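Local structure of Alr3699 protein (Nostoc sp., 4XSO) at residues Glu294-Val299 with Met319-His324. The protein is probably a glycosyltransferase-family protein of the GT-B fold, built from two domains that each carry a parallel beta sheet. Residues are numbered along the deposited sequence; the frame is centred on the assembly and turned at random.
Sequences EPFGRV and MELVEH
Leu321 reaches across to Phe296 and Gly297 with its two methyl groups, and these make up nearly all of a small, buried van der Waals contact. One branch goes to the ring: CD2 of Leu321 lies 3.9 Å from CE2 of Phe296, approaching the ring obliquely while the two side chains cross at about a right angle. The benzyl group is brought there by a chi1 of -175°, which sets CG of Phe296 anti to the backbone N and places the ring beside the leucine. The other branch meets main chain: CD1 of Leu321 is 3.7 Å from N of Gly297 and 3.8 Å from its O, so a methyl packs against the backbone of the N-cap residue just ahead of helix 298-305. Ile300 and Val301 of that helix also touch Leu321, and Val301 touches Phe296 as well, joining both residues to one hydrophobic cluster.

Hydrogen bonds from both segments reach the N-terminal domain: the carboxylate of Glu320 accepts from Tyr179 OH and from N of Gln159 and of Ala160, and Ser158 OG bonds to Pro295 O. Glu294, at the start of the other segment, pairs through its backbone with Gly317. The contact joins the loop entering helix 298-305 to the short, weakly bonded helical turn around Glu320 and Leu321, in the C-terminal Rossmann-like domain of the GT-B fold, on its side facing the N-terminal domain.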
loop_
_atom_site.group_PDB
_atom_site.type_symbol
_atom_site.label_atom_id
_atom_site.label_comp_id
_atom_site.label_asym_id
_atom_site.label_seq_id
_atom_site.Cartn_x
_atom_site.Cartn_y
_atom_site.Cartn_z
ATOM N N GLU A 294 5.404 -30.443 4.947
ATOM C CA GLU A 294 5.193 -29.800 3.683
ATOM C C GLU A 294 3.678 -29.651 3.431
ATOM O O GLU A 294 2.845 -30.484 3.867
ATOM C CB GLU A 294 5.865 -30.616 2.551
ATOM C CG GLU A 294 7.420 -30.638 2.642
ATOM C CD GLU A 294 8.089 -31.523 1.599
ATOM O OE1 GLU A 294 7.378 -32.258 0.863
ATOM O OE2 GLU A 294 9.341 -31.480 1.491
ATOM N N PRO A 295 3.307 -28.587 2.699
ATOM C CA PRO A 295 1.880 -28.314 2.509
ATOM C C PRO A 295 1.146 -29.297 1.580
ATOM O O PRO A 295 0.014 -29.599 1.834
ATOM C CB PRO A 295 1.855 -26.897 1.939
ATOM C CG PRO A 295 3.221 -26.625 1.456
ATOM C CD PRO A 295 4.153 -27.474 2.260
ATOM N N PHE A 296 1.849 -29.827 0.590
ATOM C CA PHE A 296 1.344 -30.775 -0.389
ATOM C C PHE A 296 2.557 -31.444 -1.097
ATOM O O PHE A 296 3.302 -30.789 -1.843
ATOM C CB PHE A 296 0.629 -30.001 -1.506
ATOM C CG PHE A 296 -0.035 -30.892 -2.530
ATOM C CD1 PHE A 296 0.662 -31.409 -3.607
ATOM C CD2 PHE A 296 -1.408 -31.213 -2.400
ATOM C CE1 PHE A 296 0.005 -32.211 -4.554
ATOM C CE2 PHE A 296 -2.054 -32.009 -3.347
ATOM C CZ PHE A 296 -1.338 -32.505 -4.406
ATOM N N GLY A 297 2.795 -32.702 -0.944
ATOM C CA GLY A 297 3.987 -33.222 -1.643
ATOM C C GLY A 297 3.717 -33.566 -3.101
ATOM O O GLY A 297 3.134 -34.641 -3.361
ATOM N N ARG A 298 4.107 -32.703 -4.058
ATOM C CA ARG A 298 3.828 -33.013 -5.487
ATOM C C ARG A 298 4.417 -34.392 -5.826
ATOM O O ARG A 298 3.802 -35.246 -6.469
ATOM C CB ARG A 298 4.365 -31.911 -6.436
ATOM C CG ARG A 298 3.601 -30.578 -6.302
ATOM C CD ARG A 298 4.176 -29.436 -7.156
ATOM N NE ARG A 298 4.146 -29.720 -8.590
ATOM C CZ ARG A 298 3.057 -29.652 -9.371
ATOM N NH1 ARG A 298 1.891 -29.200 -8.915
ATOM N NH2 ARG A 298 3.137 -29.997 -10.654
ATOM N N VAL A 299 5.610 -34.669 -5.314
ATOM C CA VAL A 299 6.307 -35.915 -5.628
ATOM C C VAL A 299 5.561 -37.170 -5.192
ATOM O O VAL A 299 5.644 -38.234 -5.834
ATOM C CB VAL A 299 7.719 -35.920 -4.964
ATOM C CG1 VAL A 299 8.331 -37.286 -4.967
ATOM C CG2 VAL A 299 8.606 -34.943 -5.732
ATOM N N MET A 319 -0.088 -36.680 4.968
ATOM C CA MET A 319 -1.108 -37.473 5.658
ATOM C C MET A 319 -2.452 -37.445 4.905
ATOM O O MET A 319 -3.235 -38.346 5.056
ATOM C CB MET A 319 -1.281 -36.995 7.120
ATOM C CG MET A 319 -0.000 -36.485 7.766
ATOM S SD MET A 319 -0.123 -36.352 9.575
ATOM C CE MET A 319 -0.507 -34.643 9.843
ATOM N N GLU A 320 -2.724 -36.457 4.046
ATOM C CA GLU A 320 -4.040 -36.403 3.366
ATOM C C GLU A 320 -3.947 -37.106 2.020
ATOM O O GLU A 320 -4.973 -37.375 1.388
ATOM C CB GLU A 320 -4.413 -34.956 3.021
ATOM C CG GLU A 320 -4.654 -34.062 4.190
ATOM C CD GLU A 320 -4.481 -32.588 3.805
ATOM O OE1 GLU A 320 -5.223 -32.128 2.900
ATOM O OE2 GLU A 320 -3.640 -31.911 4.445
ATOM N N LEU A 321 -2.711 -37.304 1.570
ATOM C CA LEU A 321 -2.427 -37.944 0.324
ATOM C C LEU A 321 -2.417 -39.461 0.386
ATOM O O LEU A 321 -2.690 -40.141 -0.637
ATOM C CB LEU A 321 -1.097 -37.449 -0.222
ATOM C CG LEU A 321 -0.918 -35.915 -0.304
ATOM C CD1 LEU A 321 0.426 -35.553 -0.892
ATOM C CD2 LEU A 321 -2.018 -35.283 -1.141
ATOM N N VAL A 322 -2.008 -40.005 1.528
ATOM C CA VAL A 322 -1.698 -41.441 1.601
ATOM C C VAL A 322 -2.483 -42.051 2.703
ATOM O O VAL A 322 -2.469 -41.505 3.764
ATOM C CB VAL A 322 -0.198 -41.720 1.936
ATOM C CG1 VAL A 322 0.016 -43.197 2.194
ATOM C CG2 VAL A 322 0.773 -41.241 0.862
ATOM N N GLU A 323 -3.161 -43.178 2.471
ATOM C CA GLU A 323 -3.659 -43.987 3.615
ATOM C C GLU A 323 -2.751 -45.177 3.710
ATOM O O GLU A 323 -2.594 -45.922 2.725
ATOM C CB GLU A 323 -5.101 -44.460 3.481
ATOM C CG GLU A 323 -6.135 -43.460 3.937
ATOM C CD GLU A 323 -6.333 -43.463 5.448
ATOM O OE1 GLU A 323 -5.771 -44.348 6.169
ATOM O OE2 GLU A 323 -7.064 -42.559 5.904
ATOM N N HIS A 324 -2.141 -45.295 4.885
ATOM C CA HIS A 324 -1.051 -46.243 5.201
ATOM C C HIS A 324 -1.526 -47.654 5.026
ATOM O O HIS A 324 -2.550 -48.036 5.564
ATOM C CB HIS A 324 -0.590 -46.052 6.692
ATOM C CG HIS A 324 0.539 -46.952 7.096
ATOM N ND1 HIS A 324 1.853 -46.649 6.822
ATOM C CD2 HIS A 324 0.560 -48.172 7.698
ATOM C CE1 HIS A 324 2.646 -47.611 7.273
ATOM N NE2 HIS A 324 1.885 -48.552 7.806
#